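Putative aldo/keto reductase (Salmonella enterica subsp. enterica serovar Typhimurium, PDB 4R9O) probably acts as an NADP-dependent oxidoreductase of the aldo/keto reductase family, built on a TIM barrel. Local coordinates at residues M22-L27 against V52-I57; A65-A70 against K118-D123; L81-K86 against Y124-L129; Y102-R107 against R132-M137. All coordinates share one frame; numbering follows the deposited sequence.

Contact 1: residues M22-L27 against V52-I57; sequences MGYWRL and VDHADI
Tyr24 meets His54 and Val52 where two neighbouring parallel strands of the barrel run out into their loops. The Tyr24 ring lies almost parallel to the His54 imidazole, the planes only 3° apart, but the two are displaced so far from one another that they barely overlap. The closest approach is therefore not ring on ring: His54 CE1 sits 3.5 Å from Tyr24 CB, and His54 NE2 lies 3.7 Å from Tyr24 CD2. Both side chains turn CG away from their own carbonyl carbon and beside the backbone N (chi1 -80° for Tyr24, -75° for His54), which swings the imidazole across to the CB and CD2 side of Tyr24, the two side chains crossing at a slant. Val52 comes in from another direction, its CG1 at the edge of the tyrosine ring and in its plane, 3.7 Å from Tyr24 CE2.

The backbones are joined by a short parallel ladder. Asp53 N donates to Met22 O at 2.9 Å, and Tyr24 N returns a bond to Asp53 O at 3.0 Å.

Outward from the sheet, Phe67 of helix 63-73 meets both rings edge-to-face, while helix 34-46 packs on Met22 and Tyr24 and supplies His44 to the tyrosine hydroxyl. On the next strand, 82-90, Lys86 forms a salt bridge with Asp53.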
loop_
_atom_site.group_PDB
_atom_site.type_symbol
_atom_site.label_atom_id
_atom_site.label_comp_id
_atom_site.label_asym_id
_atom_site.label_seq_id
_atom_site.Cartn_x
_atom_site.Cartn_y
_atom_site.Cartn_z
ATOM N N MET C 22 2.071 -35.973 -4.172
ATOM C CA MET C 22 0.992 -36.179 -3.199
ATOM C C MET C 22 1.354 -35.542 -1.860
ATOM O O MET C 22 2.321 -35.949 -1.216
ATOM C CB MET C 22 0.692 -37.670 -3.008
ATOM C CG MET C 22 -0.542 -37.928 -2.149
ATOM S SD MET C 22 -2.058 -37.327 -2.934
ATOM C CE MET C 22 -2.880 -36.546 -1.551
ATOM N N GLY C 23 0.577 -34.545 -1.446
ATOM C CA GLY C 23 0.811 -33.849 -0.183
ATOM C C GLY C 23 -0.023 -34.429 0.959
ATOM O O GLY C 23 -1.209 -34.713 0.797
ATOM N N TYR C 24 0.597 -34.596 2.123
ATOM C CA TYR C 24 -0.064 -35.265 3.233
ATOM C C TYR C 24 -0.331 -34.362 4.442
ATOM O O TYR C 24 -0.530 -34.853 5.554
ATOM C CB TYR C 24 0.760 -36.490 3.652
ATOM C CG TYR C 24 0.530 -37.678 2.739
ATOM C CD1 TYR C 24 -0.579 -38.505 2.916
ATOM C CD2 TYR C 24 1.401 -37.965 1.690
ATOM C CE1 TYR C 24 -0.812 -39.585 2.080
ATOM C CE2 TYR C 24 1.174 -39.054 0.843
ATOM C CZ TYR C 24 0.068 -39.860 1.045
ATOM O OH TYR C 24 -0.168 -40.947 0.225
ATOM N N TRP C 25 -0.386 -33.050 4.225
ATOM C CA TRP C 25 -0.600 -32.144 5.346
ATOM C C TRP C 25 -1.995 -32.282 5.956
ATOM O O TRP C 25 -2.176 -31.966 7.128
ATOM C CB TRP C 25 -0.326 -30.688 4.926
ATOM C CG TRP C 25 -1.457 -29.936 4.276
ATOM C CD1 TRP C 25 -2.334 -29.078 4.888
ATOM C CD2 TRP C 25 -1.812 -29.948 2.890
ATOM N NE1 TRP C 25 -3.219 -28.567 3.968
ATOM C CE2 TRP C 25 -2.919 -29.082 2.734
ATOM C CE3 TRP C 25 -1.304 -30.602 1.765
ATOM C CZ2 TRP C 25 -3.528 -28.860 1.497
ATOM C CZ3 TRP C 25 -1.906 -30.375 0.535
ATOM C CH2 TRP C 25 -3.008 -29.509 0.411
ATOM N N ARG C 26 -2.957 -32.789 5.182
ATOM C CA ARG C 26 -4.343 -32.968 5.643
ATOM C C ARG C 26 -4.658 -34.404 6.069
ATOM O O ARG C 26 -5.819 -34.735 6.303
ATOM C CB ARG C 26 -5.336 -32.567 4.542
ATOM C CG ARG C 26 -5.278 -31.108 4.130
ATOM C CD ARG C 26 -6.311 -30.273 4.877
ATOM N NE ARG C 26 -7.663 -30.489 4.361
ATOM C CZ ARG C 26 -8.763 -30.497 5.109
ATOM N NH1 ARG C 26 -9.947 -30.702 4.549
ATOM N NH2 ARG C 26 -8.683 -30.297 6.415
ATOM N N LEU C 27 -3.633 -35.248 6.149
ATOM C CA LEU C 27 -3.816 -36.678 6.396
ATOM C C LEU C 27 -4.722 -36.999 7.582
ATOM O O LEU C 27 -5.597 -37.855 7.469
ATOM C CB LEU C 27 -2.461 -37.356 6.599
ATOM C CG LEU C 27 -2.483 -38.866 6.894
ATOM C CD1 LEU C 27 -3.394 -39.631 5.932
ATOM C CD2 LEU C 27 -1.071 -39.421 6.824
ATOM N N VAL C 52 6.192 -37.757 -2.319
ATOM C CA VAL C 52 5.221 -37.410 -1.285
ATOM C C VAL C 52 5.782 -36.323 -0.365
ATOM O O VAL C 52 6.980 -36.283 -0.057
ATOM C CB VAL C 52 4.799 -38.642 -0.445
ATOM C CG1 VAL C 52 4.141 -39.718 -1.340
ATOM C CG2 VAL C 52 5.983 -39.224 0.291
ATOM N N ASP C 53 4.904 -35.434 0.065
ATOM C CA ASP C 53 5.335 -34.245 0.779
ATOM C C ASP C 53 4.799 -34.231 2.209
ATOM O O ASP C 53 3.590 -34.315 2.430
ATOM C CB ASP C 53 4.891 -32.992 0.015
ATOM C CG ASP C 53 5.348 -31.715 0.687
ATOM O OD1 ASP C 53 6.519 -31.327 0.488
ATOM O OD2 ASP C 53 4.535 -31.117 1.421
ATOM N N HIS C 54 5.719 -34.129 3.166
ATOM C CA HIS C 54 5.414 -34.130 4.602
ATOM C C HIS C 54 6.038 -32.928 5.312
ATOM O O HIS C 54 6.788 -32.171 4.701
ATOM C CB HIS C 54 5.925 -35.419 5.259
ATOM C CG HIS C 54 5.082 -36.625 4.956
ATOM N ND1 HIS C 54 3.979 -36.960 5.705
ATOM C CD2 HIS C 54 5.181 -37.557 3.982
ATOM C CE1 HIS C 54 3.427 -38.056 5.203
ATOM N NE2 HIS C 54 4.140 -38.438 4.156
ATOM N N ALA C 55 5.750 -32.781 6.607
ATOM C CA ALA C 55 6.460 -31.814 7.456
ATOM C C ALA C 55 6.340 -32.251 8.903
ATOM O O ALA C 55 5.371 -32.907 9.270
ATOM C CB ALA C 55 5.913 -30.394 7.281
ATOM N N ASP C 56 7.307 -31.887 9.730
ATOM C CA ASP C 56 7.237 -32.295 11.131
ATOM C C ASP C 56 5.945 -31.784 11.801
ATOM O O ASP C 56 5.297 -32.523 12.539
ATOM C CB ASP C 56 8.486 -31.833 11.898
ATOM C CG ASP C 56 8.687 -30.315 11.878
ATOM O OD1 ASP C 56 8.140 -29.626 10.984
ATOM O OD2 ASP C 56 9.419 -29.827 12.765
ATOM N N ILE C 57 5.543 -30.551 11.503
ATOM C CA ILE C 57 4.410 -29.944 12.206
ATOM C C ILE C 57 3.006 -30.409 11.764
ATOM O O ILE C 57 2.038 -30.230 12.513
ATOM C CB ILE C 57 4.437 -28.409 12.071
ATOM C CG1 ILE C 57 4.255 -28.003 10.609
ATOM C CG2 ILE C 57 5.726 -27.826 12.648
ATOM C CD1 ILE C 57 3.609 -26.639 10.447
#

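Contact 2: residues A65-A70 against K118-D123; sequences AAFGEA and KNLATD
Helix 63-73 meets the C-terminal end of helix 106-119 almost backbone to backbone, with Gly68 CA only 3.7 Å from Leu120 CA and Ala65 CA 4.3 Å from Asn119 CA. Having no side chain, Gly68 lets the backbones come this close, with Asn119 O lying where a CB would be. Its CA points a hydrogen at Asn119 O, 3.3 Å away and close to straight (162° at the hydrogen), while Leu120 O receives a more bent approach from the same Gly68 CA. The incoming chain is just leaving its helix, and Ala121, with positive phi, completes a Schellman motif that turns it away; the Ala121 methyl rests near Gly68 O.

On one flank the contact is apolar. Leu120 starts out away from the opposite helix, but its CD2 branch comes back to lie 4.0 Å from both CB and CD2 of Phe67. Phe67 carries its ring opposite the backbone N (chi1 -161°), which turns it toward contact 1. Toward the other flank, CB of Asn119 packs beside the backbone of Ala65, and its ND2 reaches across to Glu64 OE1 of helix 63-73.

No direct hydrogen bond links the two segments. A water donates to Ala65 O and to Asn119 O, each at 2.8 Å, so two carbonyls that cannot bond to one another share a donor. Asn119 O thus receives both this water and the glycine CA-H, and the helices are joined by close packing at Gly68, weak CA-H...O contacts, a water bridge and, just outside the 65-70 segment, the Asn119-Glu64 hydrogen bond.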
loop_
_atom_site.group_PDB
_atom_site.type_symbol
_atom_site.label_atom_id
_atom_site.label_comp_id
_atom_site.label_asym_id
_atom_site.label_seq_id
_atom_site.Cartn_x
_atom_site.Cartn_y
_atom_site.Cartn_z
ATOM N N ALA C 65 4.027 -39.680 11.601
ATOM C CA ALA C 65 3.919 -40.957 12.294
ATOM C C ALA C 65 2.789 -41.809 11.733
ATOM O O ALA C 65 2.889 -43.034 11.700
ATOM C CB ALA C 65 3.715 -40.734 13.791
ATOM N N ALA C 66 1.699 -41.167 11.333
ATOM C CA ALA C 66 0.583 -41.895 10.728
ATOM C C ALA C 66 1.030 -42.517 9.405
ATOM O O ALA C 66 0.644 -43.640 9.062
ATOM C CB ALA C 66 -0.607 -40.982 10.515
ATOM N N PHE C 67 1.873 -41.796 8.680
ATOM C CA PHE C 67 2.403 -42.297 7.421
ATOM C C PHE C 67 3.341 -43.479 7.646
ATOM O O PHE C 67 3.284 -44.470 6.920
ATOM C CB PHE C 67 3.136 -41.188 6.665
ATOM C CG PHE C 67 3.319 -41.479 5.207
ATOM C CD1 PHE C 67 2.325 -41.152 4.295
ATOM C CD2 PHE C 67 4.476 -42.093 4.747
ATOM C CE1 PHE C 67 2.485 -41.425 2.942
ATOM C CE2 PHE C 67 4.639 -42.372 3.391
ATOM C CZ PHE C 67 3.646 -42.030 2.490
ATOM N N GLY C 68 4.196 -43.378 8.655
ATOM C CA GLY C 68 5.121 -44.452 8.976
ATOM C C GLY C 68 4.449 -45.744 9.410
ATOM O O GLY C 68 5.025 -46.823 9.286
ATOM N N GLU C 69 3.233 -45.646 9.935
ATOM C CA GLU C 69 2.469 -46.840 10.282
ATOM C C GLU C 69 2.066 -47.615 9.038
ATOM O O GLU C 69 2.032 -48.844 9.051
ATOM C CB GLU C 69 1.226 -46.475 11.087
ATOM C CG GLU C 69 1.511 -45.950 12.475
ATOM C CD GLU C 69 0.248 -45.506 13.191
ATOM O OE1 GLU C 69 -0.810 -45.397 12.528
ATOM O OE2 GLU C 69 0.307 -45.282 14.419
ATOM N N ALA C 70 1.751 -46.894 7.965
ATOM C CA ALA C 70 1.429 -47.528 6.691
ATOM C C ALA C 70 2.672 -48.169 6.088
ATOM O O ALA C 70 2.621 -49.293 5.587
ATOM C CB ALA C 70 0.827 -46.523 5.719
ATOM N N LYS C 118 12.379 -41.667 12.432
ATOM C CA LYS C 118 11.690 -42.568 13.341
ATOM C C LYS C 118 10.185 -42.594 13.070
ATOM O O LYS C 118 9.571 -43.667 13.046
ATOM C CB LYS C 118 11.961 -42.174 14.792
ATOM C CG LYS C 118 13.413 -42.303 15.211
ATOM C CD LYS C 118 13.612 -41.812 16.637
ATOM C CE LYS C 118 15.065 -41.936 17.087
ATOM N NZ LYS C 118 15.257 -41.453 18.487
ATOM N N ASN C 119 9.594 -41.419 12.870
ATOM C CA ASN C 119 8.167 -41.316 12.567
ATOM C C ASN C 119 7.772 -42.050 11.298
ATOM O O ASN C 119 6.823 -42.840 11.296
ATOM C CB ASN C 119 7.745 -39.853 12.442
ATOM C CG ASN C 119 7.767 -39.141 13.765
ATOM O OD1 ASN C 119 7.687 -39.771 14.812
ATOM N ND2 ASN C 119 7.874 -37.825 13.730
ATOM N N LEU C 120 8.510 -41.785 10.226
ATOM C CA LEU C 120 8.212 -42.353 8.916
ATOM C C LEU C 120 8.652 -43.815 8.806
ATOM O O LEU C 120 8.406 -44.462 7.791
ATOM C CB LEU C 120 8.879 -41.520 7.817
ATOM C CG LEU C 120 8.377 -40.073 7.687
ATOM C CD1 LEU C 120 9.325 -39.202 6.856
ATOM C CD2 LEU C 120 6.968 -40.046 7.097
ATOM N N ALA C 121 9.305 -44.314 9.853
ATOM C CA ALA C 121 9.831 -45.680 9.905
ATOM C C ALA C 121 10.727 -45.999 8.709
ATOM O O ALA C 121 10.534 -47.007 8.023
ATOM C CB ALA C 121 8.683 -46.697 9.999
ATOM N N THR C 122 11.716 -45.138 8.476
ATOM C CA THR C 122 12.660 -45.320 7.377
ATOM C C THR C 122 14.039 -44.788 7.777
ATOM O O THR C 122 14.149 -43.979 8.701
ATOM C CB THR C 122 12.182 -44.612 6.093
ATOM O OG1 THR C 122 13.049 -44.958 5.008
ATOM C CG2 THR C 122 12.186 -43.095 6.281
ATOM N N ASP C 123 15.091 -45.239 7.098
ATOM C CA ASP C 123 16.438 -44.841 7.499
ATOM C C ASP C 123 17.020 -43.716 6.658
ATOM O O ASP C 123 18.149 -43.302 6.902
ATOM C CB ASP C 123 17.394 -46.032 7.465
ATOM C CG ASP C 123 17.445 -46.709 6.114
ATOM O OD1 ASP C 123 18.213 -47.688 5.982
ATOM O OD2 ASP C 123 16.719 -46.283 5.191
HETATM O O HOH W 1 5.110 -44.335 12.916
#

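Contact 3: residues L81-K86 against Y124-L129; sequences LQIVTK and YLDMLL
Strands 82-90 and 125-130 are parallel neighbours in the wall of the TIM barrel, linked through helix 106-119, and here they pair from Val84-Met127 to Lys86-Leu129. Thr85 bonds through both N and O: N to Met127 O at 3.0 Å, O to Leu129 N at 2.8 Å. One step earlier, Ile83 O takes Met127 N and, weakly, Asp126 N, where the second chain turns a corner. There the Asp126 carboxylate replaces a backbone carbonyl: its OD2 accepts Ile83 N at 2.7 Å, the N-H arriving from above the carboxylate plane.

Val84 and Met127 run side by side on one face, Val84 CG1 touching Met127 CE at 3.9 Å, and the methylenes of Lys86 lie along Leu129. On the other face the Thr85 methyl meets Leu125 CD1 at 3.6 Å and Leu128 CD1; with OG1 opposite the backbone N (chi1 -169°), the hydroxyl is left to Glu64.

Asp126 is gripped on both oxygens: OD2 also has a salt bridge to Arg78, and OD1 takes a water shared with Leu81 O and Tyr124 OH. Lys86 NZ bonds Tyr58, the likely proton donor; Asp53, Tyr58 and Lys86 match the Asp-Tyr-Lys of the aldo/keto reductase catalytic tetrad, probably completed by His131.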
loop_
_atom_site.group_PDB
_atom_site.type_symbol
_atom_site.label_atom_id
_atom_site.label_comp_id
_atom_site.label_asym_id
_atom_site.label_seq_id
_atom_site.Cartn_x
_atom_site.Cartn_y
_atom_site.Cartn_z
ATOM N N LEU C 81 9.038 -44.772 -3.215
ATOM C CA LEU C 81 8.664 -43.387 -2.955
ATOM C C LEU C 81 9.871 -42.463 -2.857
ATOM O O LEU C 81 10.965 -42.883 -2.476
ATOM C CB LEU C 81 7.865 -43.282 -1.656
ATOM C CG LEU C 81 6.591 -44.117 -1.479
ATOM C CD1 LEU C 81 6.291 -44.336 0.006
ATOM C CD2 LEU C 81 5.432 -43.422 -2.166
ATOM N N GLN C 82 9.666 -41.198 -3.204
ATOM C CA GLN C 82 10.601 -40.150 -2.816
ATOM C C GLN C 82 9.913 -39.356 -1.714
ATOM O O GLN C 82 8.864 -38.748 -1.933
ATOM C CB GLN C 82 10.987 -39.245 -3.989
ATOM C CG GLN C 82 11.666 -39.964 -5.139
ATOM C CD GLN C 82 10.655 -40.651 -6.026
ATOM O OE1 GLN C 82 10.847 -41.798 -6.445
ATOM N NE2 GLN C 82 9.554 -39.958 -6.301
ATOM N N ILE C 83 10.485 -39.391 -0.520
ATOM C CA ILE C 83 9.876 -38.725 0.612
ATOM C C ILE C 83 10.529 -37.388 0.904
ATOM O O ILE C 83 11.742 -37.291 1.092
ATOM C CB ILE C 83 9.935 -39.576 1.874
ATOM C CG1 ILE C 83 9.288 -40.936 1.602
ATOM C CG2 ILE C 83 9.233 -38.834 3.016
ATOM C CD1 ILE C 83 9.342 -41.883 2.776
ATOM N N VAL C 84 9.695 -36.360 0.933
ATOM C CA VAL C 84 10.138 -35.006 1.209
ATOM C C VAL C 84 9.527 -34.593 2.530
ATOM O O VAL C 84 8.322 -34.752 2.732
ATOM C CB VAL C 84 9.706 -34.009 0.112
ATOM C CG1 VAL C 84 10.201 -32.585 0.456
ATOM C CG2 VAL C 84 10.203 -34.437 -1.272
ATOM N N THR C 85 10.343 -34.071 3.439
ATOM C CA THR C 85 9.781 -33.508 4.655
ATOM C C THR C 85 10.477 -32.197 5.024
ATOM O O THR C 85 11.383 -31.743 4.315
ATOM C CB THR C 85 9.844 -34.507 5.829
ATOM O OG1 THR C 85 9.059 -33.998 6.917
ATOM C CG2 THR C 85 11.280 -34.749 6.278
ATOM N N LYS C 86 10.017 -31.569 6.103
ATOM C CA LYS C 86 10.454 -30.218 6.441
ATOM C C LYS C 86 10.590 -30.013 7.933
ATOM O O LYS C 86 10.001 -30.747 8.720
ATOM C CB LYS C 86 9.475 -29.161 5.906
ATOM C CG LYS C 86 8.822 -29.447 4.581
ATOM C CD LYS C 86 7.927 -28.273 4.196
ATOM C CE LYS C 86 7.059 -28.587 2.993
ATOM N NZ LYS C 86 6.058 -29.655 3.282
ATOM N N TYR C 124 16.269 -43.222 5.673
ATOM C CA TYR C 124 16.718 -42.047 4.923
ATOM C C TYR C 124 15.548 -41.227 4.393
ATOM O O TYR C 124 14.460 -41.759 4.149
ATOM C CB TYR C 124 17.638 -42.452 3.764
ATOM C CG TYR C 124 16.908 -43.025 2.565
ATOM C CD1 TYR C 124 16.579 -42.225 1.475
ATOM C CD2 TYR C 124 16.539 -44.366 2.530
ATOM C CE1 TYR C 124 15.901 -42.752 0.383
ATOM C CE2 TYR C 124 15.867 -44.896 1.449
ATOM C CZ TYR C 124 15.551 -44.087 0.377
ATOM O OH TYR C 124 14.880 -44.625 -0.698
ATOM N N LEU C 125 15.793 -39.927 4.231
ATOM C CA LEU C 125 14.861 -39.013 3.583
ATOM C C LEU C 125 15.440 -38.638 2.237
ATOM O O LEU C 125 16.651 -38.454 2.118
ATOM C CB LEU C 125 14.627 -37.744 4.417
ATOM C CG LEU C 125 14.298 -37.871 5.909
ATOM C CD1 LEU C 125 14.400 -36.505 6.590
ATOM C CD2 LEU C 125 12.923 -38.484 6.148
ATOM N N ASP C 126 14.584 -38.517 1.230
ATOM C CA ASP C 126 15.032 -38.121 -0.099
ATOM C C ASP C 126 15.345 -36.639 -0.138
ATOM O O ASP C 126 16.310 -36.226 -0.765
ATOM C CB ASP C 126 13.989 -38.472 -1.153
ATOM C CG ASP C 126 13.787 -39.979 -1.282
ATOM O OD1 ASP C 126 14.482 -40.604 -2.106
ATOM O OD2 ASP C 126 12.941 -40.531 -0.548
ATOM N N MET C 127 14.529 -35.843 0.540
ATOM C CA MET C 127 14.793 -34.417 0.638
ATOM C C MET C 127 14.274 -33.802 1.941
ATOM O O MET C 127 13.198 -34.143 2.424
ATOM C CB MET C 127 14.194 -33.681 -0.578
ATOM C CG MET C 127 14.458 -32.172 -0.583
ATOM S SD MET C 127 14.269 -31.407 -2.219
ATOM C CE MET C 127 12.503 -31.550 -2.488
ATOM N N LEU C 128 15.067 -32.898 2.509
ATOM C CA LEU C 128 14.664 -32.144 3.691
ATOM C C LEU C 128 14.630 -30.651 3.361
ATOM O O LEU C 128 15.574 -30.117 2.769
ATOM C CB LEU C 128 15.618 -32.418 4.856
ATOM C CG LEU C 128 15.339 -31.690 6.177
ATOM C CD1 LEU C 128 14.047 -32.175 6.851
ATOM C CD2 LEU C 128 16.510 -31.830 7.122
ATOM N N LEU C 129 13.539 -29.989 3.739
ATOM C CA LEU C 129 13.369 -28.563 3.470
ATOM C C LEU C 129 13.367 -27.716 4.751
ATOM O O LEU C 129 12.896 -28.157 5.791
ATOM C CB LEU C 129 12.060 -28.312 2.716
ATOM C CG LEU C 129 11.702 -29.107 1.459
ATOM C CD1 LEU C 129 10.367 -28.599 0.900
ATOM C CD2 LEU C 129 12.808 -29.024 0.410
HETATM O O HOH W 2 13.919 -43.003 -2.561
#

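Contact 4: residues Y102-R107 against R132-M137; sequences YITDRR and RPDPLM
Thr104 OG1 donates to Asp134 OD2 at 2.6 Å, the aspartate oxygen accepting through its anti lone pair, the one facing away from OD1. The hydroxyl reaches it because chi1 of 53° sets OG1 between the backbone N and the carbonyl carbon, while Thr104 CG2 packs on Asp134 CB at 3.8 Å. Tyr102 slides past the same aspartate in the opposite direction: Asp134 OD1 lies near the plane of the tyrosine ring, at its edge, and 3.5 Å from Tyr102 CB. Farther along the ring, Pro135 CD comes within 4.0 Å of Tyr102 CD2, and Arg132 CB within 3.8 Å of Tyr102 CE1. The arginine chain then passes the phenol oxygen, its CD 3.7 Å from Tyr102 OH.

Asp134 is also held by its own loop. OD1 accepts Leu136 N at 3.0 Å in an Asx turn, the N-H coming from well above the carboxylate plane, and a type I turn from Asp134 to Met137 closes with Met137 N on Asp134 O. Behind the loop, Met137 packs against helices 139-151 and 165-173.

A third subunit then adds Arg285, which forms salt bridges with both Asp134 and Asp105. Each oxygen of Asp134 is therefore engaged, OD1 within the turn and OD2 by a hydroxyl and a guanidinium, which would favour the charged carboxylate and ties the shape of this loop to the subunit interface.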
loop_
_atom_site.group_PDB
_atom_site.type_symbol
_atom_site.label_atom_id
_atom_site.label_comp_id
_atom_site.label_asym_id
_atom_site.label_seq_id
_atom_site.Cartn_x
_atom_site.Cartn_y
_atom_site.Cartn_z
ATOM N N TYR C 102 9.827 -19.754 14.880
ATOM C CA TYR C 102 10.730 -20.501 14.017
ATOM C C TYR C 102 11.930 -20.984 14.797
ATOM O O TYR C 102 12.395 -20.306 15.712
ATOM C CB TYR C 102 11.205 -19.637 12.849
ATOM C CG TYR C 102 10.112 -19.112 11.963
ATOM C CD1 TYR C 102 9.120 -19.955 11.468
ATOM C CD2 TYR C 102 10.071 -17.773 11.614
ATOM C CE1 TYR C 102 8.123 -19.461 10.647
ATOM C CE2 TYR C 102 9.086 -17.277 10.798
ATOM C CZ TYR C 102 8.117 -18.116 10.316
ATOM O OH TYR C 102 7.133 -17.594 9.510
ATOM N N ILE C 103 12.421 -22.169 14.443
ATOM C CA ILE C 103 13.646 -22.697 15.023
ATOM C C ILE C 103 14.477 -23.286 13.897
ATOM O O ILE C 103 14.089 -24.290 13.295
ATOM C CB ILE C 103 13.380 -23.793 16.102
ATOM C CG1 ILE C 103 12.397 -23.313 17.182
ATOM C CG2 ILE C 103 14.697 -24.239 16.748
ATOM C CD1 ILE C 103 11.982 -24.435 18.174
ATOM N N THR C 104 15.608 -22.654 13.594
ATOM C CA THR C 104 16.464 -23.142 12.526
ATOM C C THR C 104 17.904 -23.354 12.977
ATOM O O THR C 104 18.824 -23.341 12.160
ATOM C CB THR C 104 16.444 -22.192 11.303
ATOM O OG1 THR C 104 16.749 -20.847 11.715
ATOM C CG2 THR C 104 15.078 -22.221 10.632
ATOM N N ASP C 105 18.097 -23.553 14.275
ATOM C CA ASP C 105 19.411 -23.874 14.809
ATOM C C ASP C 105 19.869 -25.262 14.345
ATOM O O ASP C 105 19.051 -26.118 13.993
ATOM C CB ASP C 105 19.390 -23.794 16.341
ATOM C CG ASP C 105 18.904 -22.432 16.847
ATOM O OD1 ASP C 105 19.399 -21.394 16.350
ATOM O OD2 ASP C 105 18.011 -22.396 17.725
ATOM N N ARG C 106 21.182 -25.468 14.348
ATOM C CA ARG C 106 21.800 -26.708 13.889
ATOM C C ARG C 106 21.265 -27.977 14.580
ATOM O O ARG C 106 20.945 -28.966 13.915
ATOM C CB ARG C 106 23.313 -26.625 14.094
ATOM C CG ARG C 106 24.107 -27.785 13.498
ATOM C CD ARG C 106 25.425 -27.988 14.244
ATOM N NE ARG C 106 25.203 -28.670 15.517
ATOM C CZ ARG C 106 25.441 -29.964 15.733
ATOM N NH1 ARG C 106 25.937 -30.729 14.764
ATOM N NH2 ARG C 106 25.196 -30.490 16.926
ATOM N N ARG C 107 21.177 -27.965 15.907
ATOM C CA ARG C 107 20.821 -29.192 16.604
ATOM C C ARG C 107 19.326 -29.516 16.420
ATOM O O ARG C 107 18.952 -30.685 16.280
ATOM C CB ARG C 107 21.198 -29.116 18.092
ATOM C CG ARG C 107 20.797 -30.376 18.858
ATOM C CD ARG C 107 21.285 -30.436 20.311
ATOM N NE ARG C 107 20.295 -31.105 21.162
ATOM C CZ ARG C 107 20.541 -32.171 21.918
ATOM N NH1 ARG C 107 19.569 -32.709 22.651
ATOM N NH2 ARG C 107 21.752 -32.712 21.933
ATOM N N ARG C 132 10.191 -22.488 6.367
ATOM C CA ARG C 132 9.930 -21.069 6.188
ATOM C C ARG C 132 11.199 -20.257 6.468
ATOM O O ARG C 132 12.048 -20.684 7.257
ATOM C CB ARG C 132 8.765 -20.626 7.087
ATOM C CG ARG C 132 7.680 -19.882 6.283
ATOM C CD ARG C 132 6.252 -20.016 6.801
ATOM N NE ARG C 132 5.401 -20.694 5.821
ATOM C CZ ARG C 132 4.459 -21.592 6.116
ATOM N NH1 ARG C 132 4.196 -21.900 7.378
ATOM N NH2 ARG C 132 3.752 -22.161 5.148
ATOM N N PRO C 133 11.340 -19.095 5.804
ATOM C CA PRO C 133 12.487 -18.236 6.105
ATOM C C PRO C 133 12.367 -17.646 7.508
ATOM O O PRO C 133 11.335 -17.098 7.886
ATOM C CB PRO C 133 12.415 -17.155 5.031
ATOM C CG PRO C 133 10.999 -17.114 4.611
ATOM C CD PRO C 133 10.504 -18.539 4.725
ATOM N N ASP C 134 13.439 -17.792 8.267
ATOM C CA ASP C 134 13.499 -17.391 9.656
ATOM C C ASP C 134 14.425 -16.177 9.772
ATOM O O ASP C 134 15.583 -16.257 9.388
ATOM C CB ASP C 134 13.992 -18.589 10.469
ATOM C CG ASP C 134 14.334 -18.257 11.906
ATOM O OD1 ASP C 134 13.809 -17.274 12.467
ATOM O OD2 ASP C 134 15.116 -19.038 12.485
ATOM N N PRO C 135 13.913 -15.038 10.269
ATOM C CA PRO C 135 14.782 -13.862 10.417
ATOM C C PRO C 135 16.023 -14.177 11.258
ATOM O O PRO C 135 17.045 -13.514 11.097
ATOM C CB PRO C 135 13.887 -12.849 11.134
ATOM C CG PRO C 135 12.869 -13.696 11.837
ATOM C CD PRO C 135 12.594 -14.808 10.874
ATOM N N LEU C 136 15.930 -15.189 12.124
ATOM C CA LEU C 136 17.071 -15.621 12.923
ATOM C C LEU C 136 17.920 -16.696 12.224
ATOM O O LEU C 136 18.851 -17.244 12.823
ATOM C CB LEU C 136 16.598 -16.151 14.285
ATOM C CG LEU C 136 16.102 -15.070 15.261
ATOM C CD1 LEU C 136 15.810 -15.668 16.627
ATOM C CD2 LEU C 136 17.110 -13.912 15.358
ATOM N N MET C 137 17.609 -17.002 10.968
ATOM C CA MET C 137 18.371 -18.019 10.255
ATOM C C MET C 137 19.844 -17.655 10.080
ATOM O O MET C 137 20.193 -16.646 9.459
ATOM C CB MET C 137 17.776 -18.303 8.869
ATOM C CG MET C 137 18.565 -19.384 8.147
ATOM S SD MET C 137 18.035 -19.804 6.480
ATOM C CE MET C 137 18.741 -18.470 5.512
#

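How the contacts relate
Contacts 1 and 3 belong to adjacent parts of one barrel sheet, centres 11 Å apart, and join through strands 51-53 and 82-90; His54 N lies 2.7 Å from Val84 O, and Asp53 OD2 to Lys86 NZ is 2.8 Å. Near this pair lies Tyr58, the probable proton donor. Contact 2 sits outside the strands, 12 Å from each of these by centres, and its Leu120 CD1 reaches Leu125 CD2 of contact 3 at 3.7 Å. Contact 4 lies apart, its centre 19 Å from that of contact 3 and 25 Å from that of contact 2, although helix 106-119 serves both contacts 2 and 4. Its Arg132 lies beside Asn162, a likely NADP-binding residue.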